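Local coordinates for tyrosine-protein phosphatase YwqE (PDB 3QY7), which removes phosphate from phosphotyrosine in the proteins YwqD, YwqF and Ssb, acting as a manganese-dependent tyrosine phosphatase with a TIM-barrel-like fold, at residues Ile2-His7 and Thr36-Pro41; Ile23-Ala28 and Ser193-Val198; Val75-Glu80 and Leu99-Tyr104; Val133-Glu138 and Ala159-Ser164. One frame throughout, in Å; residues are numbered along the deposited sequence.

How the interactions relate
From the N terminus, interaction 1 closes the first loop: the chain passes from strand 2-3 through helix 19-31 to strand 36-38, which pairs with the first. Interaction 2 starts within that loop, on helix 19-31, and reaches forward to 193-198 after strand 190-192, so the two cross. Interactions 3 and 4 follow in series, both within the long span that interaction 2 brackets. Interaction 3 joins the end of strand 74-76 to the turn leading into strand 104-108; interaction 4 pairs strands 131-135 and 159-163. Interactions 1, 2 and 3 share one iron, interactions 3 and 4 the other; interaction 2 also brings the magnesium, and water 1 lies among all four.

Interaction 1. Residues Ile2-His7 and Thr36-Pro41; sequences IDIHCH and TIIATP. With FE (Fe (III) ion), chain C.
The beta-alpha-beta unit that opens the barrel closes here, with Ile2 and Asp3 pairing in parallel with Thr36 and Ile37. Asp3 is gripped through both backbone groups: its N donates to Thr36 O at 2.9 Å, and its O accepts from Ile38 N at 2.8 Å. Past this point Thr40 takes over. Its OG1 stands between its own backbone N and carbonyl carbon (chi1 56°), a rotation that brings the hydroxyl to Cys6 N, which donates to it over 2.9 Å with a bent N-H angle of 150°. Thr40 N returns an almost straight bond to Cys6 O, also 2.9 Å. Threonine suits the place: its hydroxyl accepts where regular strand pairing has given out, while its methyl packs over the 4-5 backbone. The small Cys6 fits tightly, its CB 3.5 Å from Ile37 CG2. Thr40 OG1 also sits 4.2 Å above one face of the His7 ring, toward its rim. His5 and His7 each give NE2 to the same iron, while Gln161 and Asp13 hold their ND1 atoms and so help to fix the ring rotations. Two histidines separated by one residue, following on from the first barrel strand, form the His-X-His metal motif of PHP-type and related metal-dependent hydrolases.

Interaction 2. Residues Ile23-Ala28 and Ser193-Val198; sequences IEMARA and SDAHNV. With FE (Fe (III) ion), chain C; MG (magnesium ion), chain D.
The imidazole of His196, whose backbone is touched by Met25, has Asp194 O at its edge, in the ring plane. ND1 donates to that oxygen over 3.0 Å, although ND1 lies well above the plane of the carbonyl, 43° out of it; the bond helps to fix the ring's rotation while NE2 binds magnesium at 2.1 Å. On the helix, the Arg27 guanidinium has Ile23 CG2 over one face. Met25 carries the contact. Its chain runs straight to SD and then bends (chi3 69°), which carries CE in against Ala195, 3.5 Å from its O and 3.8 Å from its CB. SD lies 3.6 Å from His196 O. A long, flexible, unbranched side chain suits this task, since it can follow the irregular backbone of the loop. That loop follows strand 190-192, at the end of the TIM-like barrel where the metals bind, and begins with an ST turn in which Ser193 OG accepts from Ala195 N at 2.9 Å. Asp194, just after the serine, binds iron through OD1, and its OD2 accepts a 2.6 Å bond from water 1, itself an iron ligand. Farther out, Val198 CG1 packs 3.7 Å from Glu24 CB and also meets Met25 CG.

Interaction 3. Residues Val75-Glu80 and Leu99-Tyr104; sequences VLPGQE and LNDTKY. With FE (Fe (III) ion), chain C; FE (Fe (III) ion), chain B.
Asn100 lays its polar amide across the aliphatic side chain of Leu76, with OD1 nearest: it is 3.6 Å from Leu76 CB and equally near its CD1. The asparagine CG is anti to its backbone N (chi1 -168°), which swings the amide across the leucine, while ND2 is hydrogen-bonded outside the two segments. Asn100 and Asp101 both have left-handed backbone conformations, for which asparagine and aspartate are well suited among residues with side chains. This tight bend presents Asn100 N to Pro77 O over 2.7 Å, though the bond is bent, with an N-H...O angle of 136°. Glycine suits position 78, where the backbone is almost fully extended and a beta carbon would crowd Leu99 CD2. The turn beyond is braced by Leu99 O, which accepts from both N and OG1 of Thr102. That OG1 in turn accepts from Tyr104 N at 3.1 Å, making an ST turn. Asp101, at the outer edge, forms a salt bridge with Arg56. At the far end of 75-80 the backbone runs inward to Glu80, whose fully extended side chain carries its carboxylate to the metals. OE1 binds the iron shared with His5, His7 and Asp194; OE2 binds the other iron, shared with Glu108 and His136, at 2.1 Å. Glu80 thus bridges two of the three metals in the trinuclear site of a PHP-type phosphatase, at the mouth of its TIM-like barrel.

Interaction 4. Residues Val133-Glu138 and Ala159-Ser164; sequences VIAHPE and ASQITS. With FE (Fe (III) ion), chain B.
Glu138 can be traced outward from its CB, which rests 4.2 Å from Ile162 CD1. CG stands between the backbone N and the carbonyl carbon (chi1 82°), and a second bend folds the chain back over 159-164, crossing Ile162 at about a right angle with CD 3.6 Å from Ile162 CG1. At the tip the two oxygens fare differently. OE1 accepts from Thr163 OG1 at 2.8 Å, on the syn side and 18° out of the carboxylate plane, and from Thr163 N at 3.0 Å, which approaches from above that plane; Ser166 OG adds another bond. OE2 lies buried against Ile162 with no polar partner in the model. Thr163 is at the N-cap position of helix 164-168 without a side-chain capping bond. Glu138 OE1 lies near that helix start, which would probably help to stabilise a negative charge. Glutamate suits the place because it is long enough to fold back from one segment to the other.

The strands pair in parallel through Ile134 N to Ala159 O, 2.8 Å, and Gln161 N to Ile134 O. The Val133 and Gln161 side chains cross at about a right angle, Val133 CG1 3.9 Å from Gln161 CB; Gln161 OE1 is taken up by His5 ND1, a ligand of the other iron. On the other face Pro137 CG packs on Ser160. Between strand and proline the backbone turns through His136, in a left-handed conformation, whose NE2 binds iron at 2.2 Å. Parallel strands buried in the core, with a metal ligand just past the end of one, are the plan of the TIM-like barrel of PHP phosphatases.

Interaction 1. Residues Ile2-His7 and Thr36-Pro41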
loop_
_atom_site.group_PDB
_atom_site.type_symbol
_atom_site.label_atom_id
_atom_site.label_comp_id
_atom_site.label_asym_id
_atom_site.label_seq_id
_atom_site.Cartn_x
_atom_site.Cartn_y
_atom_site.Cartn_z
ATOM N N ILE A 2 -5.545 9.724 -3.707
ATOM C CA ILE A 2 -6.007 8.411 -3.262
ATOM C C ILE A 2 -4.886 7.742 -2.489
ATOM O O ILE A 2 -3.755 7.692 -2.965
ATOM C CB ILE A 2 -6.363 7.560 -4.480
ATOM C CG1 ILE A 2 -7.516 8.214 -5.252
ATOM C CG2 ILE A 2 -6.717 6.119 -4.090
ATOM C CD1 ILE A 2 -7.591 7.719 -6.656
ATOM N N ASP A 3 -5.211 7.226 -1.306
ATOM C CA ASP A 3 -4.253 6.496 -0.459
ATOM C C ASP A 3 -4.600 5.022 -0.570
ATOM O O ASP A 3 -5.707 4.627 -0.222
ATOM C CB ASP A 3 -4.398 6.992 0.985
ATOM C CG ASP A 3 -3.313 6.468 1.913
ATOM O OD1 ASP A 3 -2.187 6.217 1.434
ATOM O OD2 ASP A 3 -3.601 6.321 3.125
ATOM N N ILE A 4 -3.663 4.216 -1.078
ATOM C CA ILE A 4 -3.974 2.818 -1.414
ATOM C C ILE A 4 -3.645 1.785 -0.331
ATOM O O ILE A 4 -3.847 0.588 -0.544
ATOM C CB ILE A 4 -3.339 2.364 -2.764
ATOM C CG1 ILE A 4 -1.805 2.276 -2.686
ATOM C CG2 ILE A 4 -3.789 3.285 -3.882
ATOM C CD1 ILE A 4 -1.230 1.259 -3.691
ATOM N N HIS A 5 -3.095 2.243 0.796
ATOM C CA HIS A 5 -2.676 1.350 1.890
ATOM C C HIS A 5 -2.855 2.114 3.199
ATOM O O HIS A 5 -2.188 3.117 3.423
ATOM C CB HIS A 5 -1.209 0.933 1.654
ATOM C CG HIS A 5 -0.639 -0.013 2.674
ATOM N ND1 HIS A 5 0.515 -0.721 2.426
ATOM C CD2 HIS A 5 -1.060 -0.399 3.904
ATOM C CE1 HIS A 5 0.805 -1.476 3.477
ATOM N NE2 HIS A 5 -0.140 -1.309 4.381
ATOM N N CYS A 6 -3.779 1.660 4.044
ATOM C CA CYS A 6 -4.140 2.427 5.239
ATOM C C CYS A 6 -4.910 1.553 6.217
ATOM O O CYS A 6 -5.794 0.786 5.827
ATOM C CB CYS A 6 -4.994 3.625 4.830
ATOM S SG CYS A 6 -5.166 4.854 6.133
ATOM N N HIS A 7 -4.565 1.662 7.494
ATOM C CA HIS A 7 -5.184 0.844 8.516
ATOM C C HIS A 7 -6.125 1.697 9.341
ATOM O O HIS A 7 -5.999 1.831 10.568
ATOM C CB HIS A 7 -4.084 0.143 9.323
ATOM C CG HIS A 7 -3.219 -0.726 8.474
ATOM N ND1 HIS A 7 -3.447 -2.078 8.330
ATOM C CD2 HIS A 7 -2.179 -0.428 7.662
ATOM C CE1 HIS A 7 -2.543 -2.579 7.503
ATOM N NE2 HIS A 7 -1.773 -1.600 7.070
ATOM N N THR A 36 -9.807 9.968 -0.814
ATOM C CA THR A 36 -10.238 8.593 -0.975
ATOM C C THR A 36 -9.176 7.696 -0.361
ATOM O O THR A 36 -7.998 7.863 -0.672
ATOM C CB THR A 36 -10.413 8.231 -2.456
ATOM O OG1 THR A 36 -11.242 9.221 -3.102
ATOM C CG2 THR A 36 -11.040 6.840 -2.608
ATOM N N ILE A 37 -9.595 6.760 0.493
ATOM C CA ILE A 37 -8.683 5.795 1.098
ATOM C C ILE A 37 -9.151 4.405 0.754
ATOM O O ILE A 37 -10.324 4.087 0.925
ATOM C CB ILE A 37 -8.619 5.941 2.644
ATOM C CG1 ILE A 37 -7.906 7.252 2.998
ATOM C CG2 ILE A 37 -7.904 4.706 3.257
ATOM C CD1 ILE A 37 -7.832 7.578 4.482
ATOM N N ILE A 38 -8.240 3.567 0.264
ATOM C CA ILE A 38 -8.560 2.154 0.202
ATOM C C ILE A 38 -8.115 1.550 1.538
ATOM O O ILE A 38 -6.911 1.488 1.829
ATOM C CB ILE A 38 -7.875 1.429 -0.965
ATOM C CG1 ILE A 38 -8.191 2.136 -2.284
ATOM C CG2 ILE A 38 -8.320 -0.029 -1.001
ATOM C CD1 ILE A 38 -7.436 1.527 -3.518
ATOM N N ALA A 39 -9.075 1.158 2.363
ATOM C CA ALA A 39 -8.725 0.527 3.646
ATOM C C ALA A 39 -8.122 -0.819 3.354
ATOM O O ALA A 39 -8.646 -1.577 2.527
ATOM C CB ALA A 39 -9.922 0.382 4.527
ATOM N N THR A 40 -6.978 -1.109 3.994
ATOM C CA THR A 40 -6.272 -2.369 3.753
ATOM C C THR A 40 -5.940 -3.061 5.075
ATOM O O THR A 40 -4.746 -3.222 5.401
ATOM C CB THR A 40 -4.983 -2.161 2.964
ATOM O OG1 THR A 40 -4.149 -1.218 3.648
ATOM C CG2 THR A 40 -5.292 -1.620 1.579
ATOM N N PRO A 41 -6.980 -3.453 5.837
ATOM C CA PRO A 41 -6.714 -4.195 7.077
ATOM C C PRO A 41 -5.963 -5.484 6.756
ATOM O O PRO A 41 -6.143 -6.053 5.670
ATOM C CB PRO A 41 -8.109 -4.527 7.602
ATOM C CG PRO A 41 -9.004 -4.501 6.401
ATOM C CD PRO A 41 -8.425 -3.413 5.524
HETATM FE FE FE C . 0.204 -1.979 6.373
HETATM O O HOH W 1 2.022 -2.369 6.128
#

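Interaction 2. Residues Ile23-Ala28 and Ser193-Val198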
loop_
_atom_site.group_PDB
_atom_site.type_symbol
_atom_site.label_atom_id
_atom_site.label_comp_id
_atom_site.label_asym_id
_atom_site.label_seq_id
_atom_site.Cartn_x
_atom_site.Cartn_y
_atom_site.Cartn_z
ATOM N N ILE A 23 -11.867 8.259 12.905
ATOM C CA ILE A 23 -12.299 9.611 12.587
ATOM C C ILE A 23 -11.138 10.610 12.675
ATOM O O ILE A 23 -11.004 11.495 11.820
ATOM C CB ILE A 23 -13.458 10.036 13.514
ATOM C CG1 ILE A 23 -14.719 9.226 13.197
ATOM C CG2 ILE A 23 -13.738 11.537 13.398
ATOM C CD1 ILE A 23 -15.739 9.362 14.288
ATOM N N GLU A 24 -10.287 10.462 13.692
ATOM C CA GLU A 24 -9.098 11.326 13.801
ATOM C C GLU A 24 -8.138 11.115 12.637
ATOM O O GLU A 24 -7.566 12.077 12.104
ATOM C CB GLU A 24 -8.380 11.123 15.132
ATOM C CG GLU A 24 -9.215 11.512 16.340
ATOM C CD GLU A 24 -9.697 12.945 16.265
ATOM O OE1 GLU A 24 -8.848 13.858 16.350
ATOM O OE2 GLU A 24 -10.919 13.155 16.097
ATOM N N MET A 25 -7.974 9.855 12.239
ATOM C CA MET A 25 -7.138 9.549 11.089
ATOM C C MET A 25 -7.736 10.142 9.829
ATOM O O MET A 25 -7.010 10.693 9.001
ATOM C CB MET A 25 -6.934 8.036 10.935
ATOM C CG MET A 25 -6.104 7.434 12.068
ATOM S SD MET A 25 -6.064 5.624 12.035
ATOM C CE MET A 25 -5.092 5.289 10.565
ATOM N N ALA A 26 -9.059 10.032 9.683
ATOM C CA ALA A 26 -9.718 10.607 8.518
ATOM C C ALA A 26 -9.508 12.130 8.410
ATOM O O ALA A 26 -9.226 12.642 7.322
ATOM C CB ALA A 26 -11.179 10.270 8.531
ATOM N N ARG A 27 -9.623 12.832 9.542
ATOM C CA ARG A 27 -9.420 14.280 9.548
ATOM C C ARG A 27 -7.992 14.609 9.102
ATOM O O ARG A 27 -7.777 15.538 8.313
ATOM C CB ARG A 27 -9.719 14.903 10.918
ATOM C CG ARG A 27 -11.174 14.850 11.323
ATOM C CD ARG A 27 -11.489 15.773 12.495
ATOM N NE ARG A 27 -12.903 15.668 12.860
ATOM C CZ ARG A 27 -13.357 15.110 13.981
ATOM N NH1 ARG A 27 -12.512 14.616 14.882
ATOM N NH2 ARG A 27 -14.666 15.055 14.210
ATOM N N ALA A 28 -7.031 13.821 9.576
ATOM C CA ALA A 28 -5.628 14.027 9.197
ATOM C C ALA A 28 -5.423 13.780 7.712
ATOM O O ALA A 28 -4.714 14.537 7.041
ATOM C CB ALA A 28 -4.729 13.141 9.997
ATOM N N SER A 193 0.286 5.859 2.665
ATOM C CA SER A 193 0.523 6.141 4.083
ATOM C C SER A 193 0.897 4.950 4.932
ATOM O O SER A 193 1.763 5.069 5.806
ATOM C CB SER A 193 -0.702 6.812 4.726
ATOM O OG SER A 193 -1.778 5.881 4.877
ATOM N N ASP A 194 0.179 3.831 4.752
ATOM C CA ASP A 194 0.253 2.738 5.689
ATOM C C ASP A 194 -0.028 3.294 7.105
ATOM O O ASP A 194 0.560 2.848 8.095
ATOM C CB ASP A 194 1.644 2.094 5.607
ATOM C CG ASP A 194 1.678 0.702 6.161
ATOM O OD1 ASP A 194 0.644 0.188 6.663
ATOM O OD2 ASP A 194 2.772 0.103 6.080
ATOM N N ALA A 195 -0.909 4.285 7.198
ATOM C CA ALA A 195 -1.233 4.887 8.492
ATOM C C ALA A 195 -1.867 3.908 9.472
ATOM O O ALA A 195 -2.733 3.107 9.102
ATOM C CB ALA A 195 -2.155 6.114 8.307
ATOM N N HIS A 196 -1.455 3.983 10.739
ATOM C CA HIS A 196 -2.076 3.168 11.797
ATOM C C HIS A 196 -2.715 4.006 12.900
ATOM O O HIS A 196 -3.574 3.523 13.609
ATOM C CB HIS A 196 -1.064 2.224 12.464
ATOM C CG HIS A 196 -0.723 1.010 11.659
ATOM N ND1 HIS A 196 -0.184 1.079 10.394
ATOM C CD2 HIS A 196 -0.772 -0.305 11.971
ATOM C CE1 HIS A 196 0.051 -0.138 9.943
ATOM N NE2 HIS A 196 -0.301 -0.997 10.878
ATOM N N ASN A 197 -2.281 5.254 13.046
ATOM C CA ASN A 197 -2.736 6.094 14.158
ATOM C C ASN A 197 -2.430 7.534 13.798
ATOM O O ASN A 197 -1.910 7.789 12.715
ATOM C CB ASN A 197 -2.066 5.661 15.471
ATOM C CG ASN A 197 -0.556 5.662 15.378
ATOM O OD1 ASN A 197 0.057 6.672 15.023
ATOM N ND2 ASN A 197 0.055 4.516 15.682
ATOM N N VAL A 198 -2.771 8.471 14.661
ATOM C CA VAL A 198 -2.518 9.843 14.357
ATOM C C VAL A 198 -1.159 10.321 14.799
ATOM O O VAL A 198 -0.726 11.308 14.334
ATOM C CB VAL A 198 -3.600 10.816 14.898
ATOM C CG1 VAL A 198 -4.872 10.565 14.168
ATOM C CG2 VAL A 198 -3.836 10.607 16.274
HETATM FE FE FE C . 0.204 -1.979 6.373
HETATM MG MG MG D . -0.017 -3.014 10.550
HETATM O O HOH W 1 2.022 -2.369 6.128
#

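Interaction 3. Residues Val75-Glu80 and Leu99-Tyr104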
loop_
_atom_site.group_PDB
_atom_site.type_symbol
_atom_site.label_atom_id
_atom_site.label_comp_id
_atom_site.label_asym_id
_atom_site.label_seq_id
_atom_site.Cartn_x
_atom_site.Cartn_y
_atom_site.Cartn_z
ATOM N N VAL A 75 -14.018 5.867 2.054
ATOM C CA VAL A 75 -13.257 4.652 2.320
ATOM C C VAL A 75 -13.787 3.511 1.438
ATOM O O VAL A 75 -14.993 3.216 1.422
ATOM C CB VAL A 75 -13.332 4.261 3.816
ATOM C CG1 VAL A 75 -12.449 3.053 4.084
ATOM C CG2 VAL A 75 -12.872 5.435 4.676
ATOM N N LEU A 76 -12.865 2.896 0.693
ATOM C CA LEU A 76 -13.153 1.748 -0.155
ATOM C C LEU A 76 -12.505 0.470 0.411
ATOM O O LEU A 76 -11.549 0.539 1.199
ATOM C CB LEU A 76 -12.658 2.021 -1.577
ATOM C CG LEU A 76 -13.455 3.138 -2.261
ATOM C CD1 LEU A 76 -12.735 3.560 -3.515
ATOM C CD2 LEU A 76 -14.872 2.675 -2.574
ATOM N N PRO A 77 -13.017 -0.708 0.024
ATOM C CA PRO A 77 -12.529 -1.939 0.637
ATOM C C PRO A 77 -11.249 -2.488 -0.009
ATOM O O PRO A 77 -11.015 -2.284 -1.205
ATOM C CB PRO A 77 -13.704 -2.907 0.435
ATOM C CG PRO A 77 -14.284 -2.470 -0.863
ATOM C CD PRO A 77 -14.178 -0.956 -0.852
ATOM N N GLY A 78 -10.444 -3.186 0.804
ATOM C CA GLY A 78 -9.215 -3.836 0.376
ATOM C C GLY A 78 -8.660 -4.626 1.555
ATOM O O GLY A 78 -9.304 -4.734 2.588
ATOM N N GLN A 79 -7.458 -5.166 1.377
ATOM C CA GLN A 79 -6.755 -5.901 2.435
ATOM C C GLN A 79 -5.262 -5.783 2.205
ATOM O O GLN A 79 -4.800 -5.651 1.070
ATOM C CB GLN A 79 -7.109 -7.403 2.383
ATOM C CG GLN A 79 -8.374 -7.786 3.107
ATOM C CD GLN A 79 -8.668 -9.274 2.971
ATOM O OE1 GLN A 79 -8.301 -9.905 1.984
ATOM N NE2 GLN A 79 -9.346 -9.828 3.971
ATOM N N GLU A 80 -4.499 -5.844 3.295
ATOM C CA GLU A 80 -3.069 -6.088 3.183
ATOM C C GLU A 80 -2.890 -7.583 3.454
ATOM O O GLU A 80 -3.245 -8.077 4.530
ATOM C CB GLU A 80 -2.270 -5.255 4.198
ATOM C CG GLU A 80 -0.737 -5.536 4.074
ATOM C CD GLU A 80 0.119 -4.732 5.031
ATOM O OE1 GLU A 80 -0.430 -3.959 5.808
ATOM O OE2 GLU A 80 1.348 -4.877 4.972
ATOM N N LEU A 99 -7.497 -4.642 -4.053
ATOM C CA LEU A 99 -7.652 -3.235 -3.689
ATOM C C LEU A 99 -8.844 -2.668 -4.444
ATOM O O LEU A 99 -8.840 -2.625 -5.661
ATOM C CB LEU A 99 -6.355 -2.458 -4.003
ATOM C CG LEU A 99 -5.088 -2.909 -3.237
ATOM C CD1 LEU A 99 -3.881 -2.201 -3.769
ATOM C CD2 LEU A 99 -5.249 -2.651 -1.716
ATOM N N ASN A 100 -9.871 -2.243 -3.705
ATOM C CA ASN A 100 -11.092 -1.744 -4.305
ATOM C C ASN A 100 -11.660 -2.686 -5.368
ATOM O O ASN A 100 -12.206 -2.237 -6.379
ATOM C CB ASN A 100 -10.880 -0.334 -4.894
ATOM C CG ASN A 100 -12.190 0.327 -5.270
ATOM O OD1 ASN A 100 -13.185 0.132 -4.595
ATOM N ND2 ASN A 100 -12.189 1.103 -6.359
ATOM N N ASP A 101 -11.502 -3.988 -5.150
ATOM C CA ASP A 101 -12.011 -4.998 -6.100
ATOM C C ASP A 101 -11.421 -4.877 -7.512
ATOM O O ASP A 101 -12.013 -5.359 -8.478
ATOM C CB ASP A 101 -13.551 -4.936 -6.166
ATOM C CG ASP A 101 -14.208 -5.284 -4.856
ATOM O OD1 ASP A 101 -15.123 -4.528 -4.443
ATOM O OD2 ASP A 101 -13.809 -6.288 -4.212
ATOM N N THR A 102 -10.265 -4.232 -7.641
ATOM C CA THR A 102 -9.577 -4.109 -8.924
ATOM C C THR A 102 -8.612 -5.267 -9.144
ATOM O O THR A 102 -8.543 -6.183 -8.341
ATOM C CB THR A 102 -8.757 -2.814 -9.002
ATOM O OG1 THR A 102 -7.634 -2.915 -8.098
ATOM C CG2 THR A 102 -9.630 -1.601 -8.665
ATOM N N LYS A 103 -7.845 -5.191 -10.229
ATOM C CA LYS A 103 -6.846 -6.206 -10.527
ATOM C C LYS A 103 -5.610 -6.104 -9.649
ATOM O O LYS A 103 -4.748 -6.965 -9.728
ATOM C CB LYS A 103 -6.424 -6.122 -11.987
ATOM C CG LYS A 103 -5.502 -4.965 -12.324
ATOM C CD LYS A 103 -5.131 -4.981 -13.786
ATOM C CE LYS A 103 -6.285 -4.540 -14.637
ATOM N NZ LYS A 103 -6.007 -4.864 -16.075
ATOM N N TYR A 104 -5.517 -5.042 -8.850
ATOM C CA TYR A 104 -4.339 -4.817 -8.005
ATOM C C TYR A 104 -4.536 -5.439 -6.635
ATOM O O TYR A 104 -5.551 -5.218 -5.986
ATOM C CB TYR A 104 -4.067 -3.315 -7.880
ATOM C CG TYR A 104 -3.733 -2.696 -9.213
ATOM C CD1 TYR A 104 -2.420 -2.655 -9.673
ATOM C CD2 TYR A 104 -4.746 -2.219 -10.052
ATOM C CE1 TYR A 104 -2.115 -2.112 -10.913
ATOM C CE2 TYR A 104 -4.457 -1.672 -11.294
ATOM C CZ TYR A 104 -3.141 -1.624 -11.721
ATOM O OH TYR A 104 -2.837 -1.098 -12.952
HETATM FE FE FE C . 0.204 -1.979 6.373
HETATM FE FE FE B . 2.859 -4.239 6.282
HETATM O O HOH W 2 4.301 -3.679 7.891
HETATM O O HOH W 1 2.022 -2.369 6.128
#

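Interaction 4. Residues Val133-Glu138 and Ala159-Ser164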
loop_
_atom_site.group_PDB
_atom_site.type_symbol
_atom_site.label_atom_id
_atom_site.label_comp_id
_atom_site.label_asym_id
_atom_site.label_seq_id
_atom_site.Cartn_x
_atom_site.Cartn_y
_atom_site.Cartn_z
ATOM N N VAL A 133 0.969 -6.030 -6.005
ATOM C CA VAL A 133 1.636 -4.835 -5.499
ATOM C C VAL A 133 2.322 -5.196 -4.205
ATOM O O VAL A 133 1.655 -5.528 -3.207
ATOM C CB VAL A 133 0.640 -3.695 -5.248
ATOM C CG1 VAL A 133 1.399 -2.421 -4.784
ATOM C CG2 VAL A 133 -0.127 -3.383 -6.550
ATOM N N ILE A 134 3.651 -5.128 -4.221
ATOM C CA ILE A 134 4.457 -5.438 -3.035
ATOM C C ILE A 134 4.345 -4.284 -2.049
ATOM O O ILE A 134 4.674 -3.141 -2.401
ATOM C CB ILE A 134 5.936 -5.634 -3.437
ATOM C CG1 ILE A 134 6.046 -6.834 -4.391
ATOM C CG2 ILE A 134 6.818 -5.881 -2.184
ATOM C CD1 ILE A 134 7.358 -6.890 -5.173
ATOM N N ALA A 135 3.899 -4.600 -0.839
ATOM C CA ALA A 135 3.807 -3.605 0.241
ATOM C C ALA A 135 5.203 -3.279 0.770
ATOM O O ALA A 135 6.003 -4.172 1.055
ATOM C CB ALA A 135 2.918 -4.096 1.346
ATOM N N HIS A 136 5.462 -1.979 0.883
ATOM C CA HIS A 136 6.659 -1.433 1.526
ATOM C C HIS A 136 7.920 -2.280 1.342
ATOM O O HIS A 136 8.475 -2.761 2.321
ATOM C CB HIS A 136 6.417 -1.141 3.013
ATOM C CG HIS A 136 5.780 -2.264 3.767
ATOM N ND1 HIS A 136 6.437 -3.445 4.052
ATOM C CD2 HIS A 136 4.542 -2.387 4.304
ATOM C CE1 HIS A 136 5.631 -4.235 4.735
ATOM N NE2 HIS A 136 4.477 -3.615 4.909
ATOM N N PRO A 137 8.376 -2.429 0.095
ATOM C CA PRO A 137 9.572 -3.246 -0.117
ATOM C C PRO A 137 10.795 -2.663 0.596
ATOM O O PRO A 137 11.711 -3.427 0.953
ATOM C CB PRO A 137 9.753 -3.221 -1.643
ATOM C CG PRO A 137 9.061 -1.950 -2.079
ATOM C CD PRO A 137 7.858 -1.882 -1.173
ATOM N N GLU A 138 10.803 -1.342 0.814
ATOM C CA GLU A 138 11.916 -0.670 1.524
ATOM C C GLU A 138 12.074 -1.124 2.981
ATOM O O GLU A 138 13.152 -0.979 3.576
ATOM C CB GLU A 138 11.779 0.868 1.427
ATOM C CG GLU A 138 10.803 1.543 2.442
ATOM C CD GLU A 138 9.315 1.425 2.097
ATOM O OE1 GLU A 138 8.530 2.129 2.750
ATOM O OE2 GLU A 138 8.918 0.661 1.193
ATOM N N ALA A 159 4.320 -4.758 -9.276
ATOM C CA ALA A 159 4.442 -3.350 -8.884
ATOM C C ALA A 159 4.810 -3.275 -7.414
ATOM O O ALA A 159 4.715 -4.263 -6.687
ATOM C CB ALA A 159 3.101 -2.632 -9.135
ATOM N N SER A 160 5.216 -2.092 -6.951
ATOM C CA SER A 160 5.427 -1.928 -5.509
ATOM C C SER A 160 5.010 -0.548 -4.995
ATOM O O SER A 160 4.921 0.415 -5.760
ATOM C CB SER A 160 6.874 -2.269 -5.093
ATOM O OG SER A 160 7.758 -1.185 -5.280
ATOM N N GLN A 161 4.783 -0.492 -3.695
ATOM C CA GLN A 161 4.268 0.702 -3.027
ATOM C C GLN A 161 5.182 1.055 -1.858
ATOM O O GLN A 161 5.374 0.257 -0.930
ATOM C CB GLN A 161 2.821 0.440 -2.573
ATOM C CG GLN A 161 2.316 1.405 -1.487
ATOM C CD GLN A 161 2.494 0.850 -0.095
ATOM O OE1 GLN A 161 2.174 -0.305 0.173
ATOM N NE2 GLN A 161 2.959 1.700 0.833
ATOM N N ILE A 162 5.735 2.262 -1.926
ATOM C CA ILE A 162 6.595 2.803 -0.890
ATOM C C ILE A 162 5.752 3.535 0.147
ATOM O O ILE A 162 4.654 4.009 -0.153
ATOM C CB ILE A 162 7.682 3.721 -1.489
ATOM C CG1 ILE A 162 8.859 3.864 -0.519
ATOM C CG2 ILE A 162 7.121 5.083 -1.951
ATOM C CD1 ILE A 162 10.158 3.638 -1.212
ATOM N N THR A 163 6.265 3.616 1.365
ATOM C CA THR A 163 5.552 4.291 2.454
ATOM C C THR A 163 5.914 5.768 2.483
ATOM O O THR A 163 7.094 6.103 2.421
ATOM C CB THR A 163 5.932 3.697 3.839
ATOM O OG1 THR A 163 5.974 2.256 3.763
ATOM C CG2 THR A 163 4.932 4.108 4.897
ATOM N N SER A 164 4.908 6.642 2.584
ATOM C CA SER A 164 5.146 8.087 2.689
ATOM C C SER A 164 6.112 8.368 3.817
ATOM O O SER A 164 7.069 9.102 3.619
ATOM C CB SER A 164 3.854 8.878 2.912
ATOM O OG SER A 164 2.959 8.764 1.806
HETATM FE FE FE B . 2.859 -4.239 6.282
HETATM O O HOH W 2 4.301 -3.679 7.891
HETATM O O HOH W 1 2.022 -2.369 6.128
#